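Local coordinates for MoaD/ThiS family protein (Mycobacterium tuberculosis, PDB 6JBZ), which probably acts as the small, ubiquitin-like sulfur-carrier subunit of molybdopterin synthase in the biosynthesis of the molybdenum cofactor, at residues V13-F18 and A41-G46; V32-G37 and V75-G80. All blocks are in the same frame, centred on the assembly; numbering follows the deposited sequence.

Interaction 1: residues V13-F18 and A41-G46; sequences VTVRYF and AELIDG
Val15, which meets Leu43 with CG2 in the core of a ubiquitin-like beta-grasp fold, turns its other methyl onto an aromatic ring: CG1 stands 3.6 Å above the plane of the Tyr17 ring, over its centre. A chi1 of 176° puts CG1 on the Tyr17 side, anti to the backbone N, and leaves CG2, anti to the carbonyl carbon, for Leu43. A second flat group belongs to Arg16, where CZ of Phe18 sits 4.1 Å above the guanidinium plane, displaced toward its rim. That pair takes no part in the packing on the helix; Arg16 forms a salt bridge with Asp84, and Phe18 also packs against the chain of another protein.

The contact forms part of the layer in which helix 40-50 lies across the mixed sheet, with strand 11-17 running through the sheet's interior. Alternation along the strand sends Val13 and Val15 to the helix side, while Thr14 between them faces away. Beta-branched valines suit the extended backbone and offer short, stiff methyl pairs, whereas the longer leucine can bridge from the helix to the sheet. Leu43 fills this role, its CG anti to the backbone N (chi1 174°), and passes alongside both valines from the opposing direction. Val32 of strand 29-34 and Ile83 of strand 82-86 also touch Leu43, so it is packed by apolar groups from three strands. Every residue touching across the contact is buried and apolar, and the join depends on dispersion and exclusion of water. CD2 of Leu43 reaches Val15 CG2 at 4.1 Å, while its CD1 is shared, lying 4.1 Å from Val13 CG2 and 4.2 Å from Val15 CG2.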
ATOM      1  N   VAL B  13      -1.414 -34.806  32.386  1.00 29.30           N
ATOM      2  CA  VAL B  13      -1.627 -33.539  31.736  1.00 32.54           C
ATOM      3  C   VAL B  13      -1.945 -33.756  30.279  1.00 32.97           C
ATOM      4  O   VAL B  13      -1.637 -34.763  29.733  1.00 33.81           O
ATOM      5  CB  VAL B  13      -0.419 -32.598  31.844  1.00 35.65           C
ATOM      6  CG1 VAL B  13      -0.124 -32.234  33.269  1.00 29.09           C
ATOM      7  CG2 VAL B  13       0.781 -33.169  31.151  1.00 30.36           C
ATOM      8  N   THR B  14      -2.599 -32.794  29.675  1.00 31.08           N
ATOM      9  CA  THR B  14      -2.859 -32.841  28.271  1.00 27.76           C
ATOM     10  C   THR B  14      -1.927 -31.925  27.532  1.00 32.54           C
ATOM     11  O   THR B  14      -1.891 -30.774  27.798  1.00 31.22           O
ATOM     12  CB  THR B  14      -4.269 -32.392  27.957  1.00 32.38           C
ATOM     13  OG1 THR B  14      -5.190 -33.222  28.642  1.00 38.19           O
ATOM     14  CG2 THR B  14      -4.528 -32.524  26.518  1.00 28.28           C
ATOM     15  N   VAL B  15      -1.161 -32.475  26.609  1.00 28.10           N
ATOM     16  CA  VAL B  15      -0.423 -31.707  25.614  1.00 30.40           C
ATOM     17  C   VAL B  15      -1.293 -31.542  24.370  1.00 31.72           C
ATOM     18  O   VAL B  15      -1.737 -32.530  23.799  1.00 32.56           O
ATOM     19  CB  VAL B  15       0.914 -32.385  25.206  1.00 30.25           C
ATOM     20  CG1 VAL B  15       1.600 -31.599  24.091  1.00 30.74           C
ATOM     21  CG2 VAL B  15       1.831 -32.533  26.399  1.00 33.19           C
ATOM     22  N   ARG B  16      -1.548 -30.301  23.966  1.00 31.62           N
ATOM     23  CA  ARG B  16      -2.124 -30.028  22.651  1.00 31.88           C
ATOM     24  C   ARG B  16      -1.048 -29.525  21.690  1.00 30.83           C
ATOM     25  O   ARG B  16      -0.383 -28.526  21.955  1.00 34.29           O
ATOM     26  CB  ARG B  16      -3.251 -29.011  22.751  1.00 29.86           C
ATOM     27  CG  ARG B  16      -4.327 -29.411  23.714  1.00 34.62           C
ATOM     28  CD  ARG B  16      -5.531 -28.516  23.569  1.00 39.33           C
ATOM     29  NE  ARG B  16      -5.170 -27.099  23.632  1.00 43.86           N
ATOM     30  CZ  ARG B  16      -6.011 -26.106  23.349  1.00 44.65           C
ATOM     31  NH1 ARG B  16      -7.262 -26.379  22.996  1.00 33.67           N
ATOM     32  NH2 ARG B  16      -5.606 -24.841  23.419  1.00 46.14           N
ATOM     33  N   TYR B  17      -0.879 -30.232  20.579  1.00 32.00           N
ATOM     34  CA  TYR B  17       0.136 -29.908  19.580  1.00 29.54           C
ATOM     35  C   TYR B  17      -0.423 -29.061  18.437  1.00 30.72           C
ATOM     36  O   TYR B  17      -1.581 -29.220  18.075  1.00 30.65           O
ATOM     37  CB  TYR B  17       0.713 -31.176  18.988  1.00 28.25           C
ATOM     38  CG  TYR B  17       1.539 -32.038  19.911  1.00 36.50           C
ATOM     39  CD1 TYR B  17       2.844 -31.685  20.232  1.00 34.23           C
ATOM     40  CD2 TYR B  17       1.038 -33.243  20.410  1.00 30.99           C
ATOM     41  CE1 TYR B  17       3.606 -32.478  21.042  1.00 33.77           C
ATOM     42  CE2 TYR B  17       1.807 -34.049  21.223  1.00 27.76           C
ATOM     43  CZ  TYR B  17       3.090 -33.662  21.534  1.00 33.28           C
ATOM     44  OH  TYR B  17       3.883 -34.451  22.339  1.00 35.14           O
ATOM     45  N   PHE B  18       0.404 -28.200  17.842  1.00 27.96           N
ATOM     46  CA  PHE B  18      -0.039 -27.425  16.685  1.00 29.23           C
ATOM     47  C   PHE B  18       0.954 -27.451  15.535  1.00 31.29           C
ATOM     48  O   PHE B  18       2.166 -27.608  15.740  1.00 29.38           O
ATOM     49  CB  PHE B  18      -0.338 -25.975  17.099  1.00 27.80           C
ATOM     50  CG  PHE B  18      -1.523 -25.860  18.013  1.00 32.52           C
ATOM     51  CD1 PHE B  18      -2.819 -25.833  17.492  1.00 24.88           C
ATOM     52  CD2 PHE B  18      -1.354 -25.846  19.393  1.00 29.69           C
ATOM     53  CE1 PHE B  18      -3.910 -25.755  18.330  1.00 26.56           C
ATOM     54  CE2 PHE B  18      -2.452 -25.776  20.233  1.00 28.01           C
ATOM     55  CZ  PHE B  18      -3.721 -25.731  19.706  1.00 28.25           C
ATOM     56  N   ALA B  41       9.655 -28.186  31.976  1.00 36.42           N
ATOM     57  CA  ALA B  41      10.918 -28.654  31.421  1.00 38.42           C
ATOM     58  C   ALA B  41      11.008 -30.190  31.371  1.00 41.52           C
ATOM     59  O   ALA B  41      11.473 -30.764  30.381  1.00 39.07           O
ATOM     60  CB  ALA B  41      12.071 -28.088  32.217  1.00 33.79           C
ATOM     61  N   GLU B  42      10.575 -30.853  32.438  1.00 39.28           N
ATOM     62  CA  GLU B  42      10.629 -32.306  32.478  1.00 37.09           C
ATOM     63  C   GLU B  42       9.684 -32.910  31.455  1.00 36.68           C
ATOM     64  O   GLU B  42       9.982 -33.967  30.897  1.00 39.74           O
ATOM     65  CB  GLU B  42      10.283 -32.833  33.864  1.00 35.06           C
ATOM     66  CG  GLU B  42      11.309 -32.556  34.938  1.00 39.51           C
ATOM     67  CD  GLU B  42      10.798 -32.986  36.300  1.00 43.74           C
ATOM     68  OE1 GLU B  42      10.295 -34.125  36.412  1.00 48.86           O
ATOM     69  OE2 GLU B  42      10.872 -32.187  37.249  1.00 43.68           O
ATOM     70  N   LEU B  43       8.545 -32.249  31.238  1.00 35.08           N
ATOM     71  CA  LEU B  43       7.551 -32.671  30.246  1.00 31.12           C
ATOM     72  C   LEU B  43       8.104 -32.582  28.820  1.00 36.96           C
ATOM     73  O   LEU B  43       8.064 -33.561  28.056  1.00 39.08           O
ATOM     74  CB  LEU B  43       6.280 -31.818  30.363  1.00 31.96           C
ATOM     75  CG  LEU B  43       5.167 -32.010  29.323  1.00 34.25           C
ATOM     76  CD1 LEU B  43       4.537 -33.417  29.432  1.00 31.95           C
ATOM     77  CD2 LEU B  43       4.098 -30.927  29.436  1.00 27.10           C
ATOM     78  N   ILE B  44       8.617 -31.406  28.463  1.00 34.25           N
ATOM     79  CA  ILE B  44       9.159 -31.176  27.131  1.00 34.04           C
ATOM     80  C   ILE B  44      10.359 -32.084  26.877  1.00 34.00           C
ATOM     81  O   ILE B  44      10.504 -32.644  25.789  1.00 36.68           O
ATOM     82  CB  ILE B  44       9.564 -29.693  26.933  1.00 36.66           C
ATOM     83  CG1 ILE B  44       8.333 -28.803  26.934  1.00 32.80           C
ATOM     84  CG2 ILE B  44      10.341 -29.494  25.629  1.00 33.12           C
ATOM     85  CD1 ILE B  44       8.669 -27.342  27.185  1.00 37.77           C
ATOM     86  N   ASP B  45      11.220 -32.238  27.877  1.00 36.47           N
ATOM     87  CA  ASP B  45      12.354 -33.149  27.743  1.00 36.85           C
ATOM     88  C   ASP B  45      11.893 -34.570  27.466  1.00 35.00           C
ATOM     89  O   ASP B  45      12.501 -35.267  26.678  1.00 36.29           O
ATOM     90  CB  ASP B  45      13.224 -33.132  28.991  1.00 33.38           C
ATOM     91  CG  ASP B  45      14.077 -31.891  29.086  1.00 41.78           C
ATOM     92  OD1 ASP B  45      14.207 -31.172  28.069  1.00 44.53           O
ATOM     93  OD2 ASP B  45      14.631 -31.646  30.178  1.00 48.68           O
ATOM     94  N   GLY B  46      10.815 -34.996  28.109  1.00 28.42           N
ATOM     95  CA  GLY B  46      10.335 -36.346  27.924  1.00 29.15           C
ATOM     96  C   GLY B  46       9.798 -36.555  26.522  1.00 31.66           C
ATOM     97  O   GLY B  46       9.986 -37.617  25.931  1.00 28.66           O
TER

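Interaction 2: residues V32-G37 and V75-G80; sequences VTLRSG and VALSAG
Leu34 and Leu77 meet at a slant, their long axes neither parallel nor end-on, and touch through one methyl each: CD1 of Leu34 lies 4.1 Å from CD1 of Leu77. Leu34 sets out directly toward the other segment. Leu77 does not, but its extended chi2 of 169° carries CD1 over to the partner. Leucine suits both positions because its branched end can bridge two pieces of backbone that stay apart at this level.

Further along, the chains draw together, and Gly37 and Ala76 have their CA atoms 5.1 Å apart. Here the CB of Ala76 packs on the carbonyl O of Gly37 at 3.7 Å, a small methyl against bare backbone. Gly37 has a positive phi of 85°, at which a side chain would press on the preceding carbonyl oxygen, so glycine fits the turn that ends the segment. The side chain of Arg35 runs alongside the turn and lays one face of its guanidinium over C of Gly37, off toward the rim.

This contact joins the end of edge strand 29-34, and the loop that leaves it for helix 40-50, to the loop leading into strand 82-86. Leu77 hydrogen-bonds through its backbone to Ala38 and packs on Val40 near the start of that helix, while Leu34 rests on Leu43 of helix 40-50.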
ATOM      1  N   VAL B  32      -0.330 -37.081  29.067  1.00 30.53           N
ATOM      2  CA  VAL B  32       0.990 -37.503  29.535  1.00 30.22           C
ATOM      3  C   VAL B  32       0.998 -37.646  31.060  1.00 28.19           C
ATOM      4  O   VAL B  32       0.530 -36.757  31.767  1.00 33.32           O
ATOM      5  CB  VAL B  32       2.080 -36.493  29.105  1.00 31.49           C
ATOM      6  CG1 VAL B  32       3.485 -37.018  29.425  1.00 27.70           C
ATOM      7  CG2 VAL B  32       1.937 -36.161  27.626  1.00 29.54           C
ATOM      8  N   THR B  33       1.515 -38.760  31.569  1.00 28.63           N
ATOM      9  CA  THR B  33       1.630 -38.955  33.016  1.00 29.83           C
ATOM     10  C   THR B  33       3.022 -38.583  33.547  1.00 28.99           C
ATOM     11  O   THR B  33       4.039 -39.047  33.048  1.00 29.07           O
ATOM     12  CB  THR B  33       1.324 -40.401  33.413  1.00 31.30           C
ATOM     13  OG1 THR B  33      -0.054 -40.681  33.166  1.00 32.29           O
ATOM     14  CG2 THR B  33       1.612 -40.616  34.901  1.00 33.65           C
ATOM     15  N   LEU B  34       3.061 -37.736  34.561  1.00 28.66           N
ATOM     16  CA  LEU B  34       4.322 -37.366  35.180  1.00 28.46           C
ATOM     17  C   LEU B  34       4.244 -37.465  36.707  1.00 31.62           C
ATOM     18  O   LEU B  34       3.166 -37.612  37.281  1.00 32.74           O
ATOM     19  CB  LEU B  34       4.716 -35.952  34.773  1.00 28.64           C
ATOM     20  CG  LEU B  34       4.617 -35.533  33.311  1.00 27.13           C
ATOM     21  CD1 LEU B  34       3.448 -34.607  33.146  1.00 30.03           C
ATOM     22  CD2 LEU B  34       5.893 -34.851  32.861  1.00 25.52           C
ATOM     23  N   ARG B  35       5.398 -37.392  37.357  1.00 33.15           N
ATOM     24  CA  ARG B  35       5.474 -37.282  38.803  1.00 28.60           C
ATOM     25  C   ARG B  35       4.726 -36.045  39.242  1.00 35.35           C
ATOM     26  O   ARG B  35       4.593 -35.107  38.458  1.00 41.96           O
ATOM     27  CB  ARG B  35       6.928 -37.206  39.255  1.00 30.43           C
ATOM     28  CG  ARG B  35       7.554 -35.839  39.042  1.00 32.83           C
ATOM     29  CD  ARG B  35       9.035 -35.846  39.359  1.00 31.01           C
ATOM     30  NE  ARG B  35       9.629 -34.520  39.204  1.00 37.44           N
ATOM     31  CZ  ARG B  35       9.582 -33.553  40.122  1.00 38.63           C
ATOM     32  NH1 ARG B  35       8.962 -33.747  41.279  1.00 36.44           N
ATOM     33  NH2 ARG B  35      10.159 -32.386  39.885  1.00 32.17           N
ATOM     34  N   SER B  36       4.207 -36.035  40.467  1.00 38.31           N
ATOM     35  CA  SER B  36       3.663 -34.794  41.025  1.00 36.52           C
ATOM     36  C   SER B  36       4.755 -33.742  41.084  1.00 33.93           C
ATOM     37  O   SER B  36       5.879 -34.028  41.507  1.00 36.33           O
ATOM     38  CB  SER B  36       3.078 -35.006  42.423  1.00 34.96           C
ATOM     39  OG  SER B  36       1.800 -35.615  42.356  1.00 47.54           O
ATOM     40  N   GLY B  37       4.439 -32.530  40.644  1.00 34.42           N
ATOM     41  CA  GLY B  37       5.404 -31.445  40.717  1.00 34.51           C
ATOM     42  C   GLY B  37       6.360 -31.417  39.535  1.00 40.32           C
ATOM     43  O   GLY B  37       7.278 -30.589  39.489  1.00 39.34           O
ATOM     44  N   VAL B  75       8.625 -23.925  36.106  1.00 50.52           N
ATOM     45  CA  VAL B  75       7.357 -23.894  36.818  1.00 52.07           C
ATOM     46  C   VAL B  75       6.778 -25.307  36.851  1.00 46.79           C
ATOM     47  O   VAL B  75       6.929 -26.068  35.891  1.00 48.14           O
ATOM     48  CB  VAL B  75       6.351 -22.894  36.175  1.00 50.44           C
ATOM     49  CG1 VAL B  75       6.028 -23.283  34.738  1.00 38.85           C
ATOM     50  CG2 VAL B  75       5.078 -22.800  37.015  1.00 47.41           C
ATOM     51  N   ALA B  76       6.138 -25.650  37.966  1.00 42.73           N
ATOM     52  CA  ALA B  76       5.573 -26.978  38.178  1.00 42.70           C
ATOM     53  C   ALA B  76       4.190 -27.103  37.580  1.00 39.59           C
ATOM     54  O   ALA B  76       3.449 -26.136  37.523  1.00 46.78           O
ATOM     55  CB  ALA B  76       5.518 -27.298  39.661  1.00 31.88           C
ATOM     56  N   LEU B  77       3.839 -28.312  37.154  1.00 40.18           N
ATOM     57  CA  LEU B  77       2.528 -28.578  36.583  1.00 39.42           C
ATOM     58  C   LEU B  77       1.557 -29.091  37.640  1.00 41.49           C
ATOM     59  O   LEU B  77       1.969 -29.610  38.680  1.00 44.32           O
ATOM     60  CB  LEU B  77       2.638 -29.599  35.450  1.00 37.88           C
ATOM     61  CG  LEU B  77       3.551 -29.268  34.273  1.00 37.15           C
ATOM     62  CD1 LEU B  77       3.724 -30.496  33.422  1.00 34.72           C
ATOM     63  CD2 LEU B  77       2.954 -28.153  33.464  1.00 40.75           C
ATOM     64  N   SER B  78       0.266 -28.961  37.359  1.00 40.13           N
ATOM     65  CA  SER B  78      -0.772 -29.540  38.203  1.00 38.81           C
ATOM     66  C   SER B  78      -1.604 -30.497  37.381  1.00 40.33           C
ATOM     67  O   SER B  78      -1.692 -30.353  36.165  1.00 44.19           O
ATOM     68  CB  SER B  78      -1.674 -28.463  38.795  1.00 36.12           C
ATOM     69  OG  SER B  78      -0.940 -27.282  39.040  1.00 46.24           O
ATOM     70  N   ALA B  79      -2.222 -31.462  38.044  1.00 37.72           N
ATOM     71  CA  ALA B  79      -3.134 -32.364  37.378  1.00 35.91           C
ATOM     72  C   ALA B  79      -4.200 -31.576  36.620  1.00 41.87           C
ATOM     73  O   ALA B  79      -4.712 -30.570  37.117  1.00 41.03           O
ATOM     74  CB  ALA B  79      -3.771 -33.299  38.379  1.00 29.80           C
ATOM     75  N   GLY B  80      -4.500 -32.025  35.401  1.00 38.41           N
ATOM     76  CA  GLY B  80      -5.527 -31.418  34.586  1.00 33.06           C
ATOM     77  C   GLY B  80      -5.020 -30.283  33.719  1.00 39.03           C
ATOM     78  O   GLY B  80      -5.738 -29.811  32.838  1.00 44.09           O
TER

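In the fold
The segments of interactions 1 and 2 alternate along the chain, and the contact centres lie about 10 Å apart. Interaction 1 sits at the middle of the domain; interaction 2 extends the same apolar layer toward one end. Leu34 CD1 packs 3.6 Å from Val13 CG2, and Val32 CG1 lies 3.8 Å from Leu43 CD1. The backbones are joined by a probable sheet hydrogen bond, Val32 N to Val13 O, at 2.7 Å. At the surface, Arg35 NH2 forms a 2.7 Å salt bridge with Glu42 OE2, tying loop to helix. Neither contact includes the C-terminal Gly-Gly tail, which in MoaD proteins carries the sulfur.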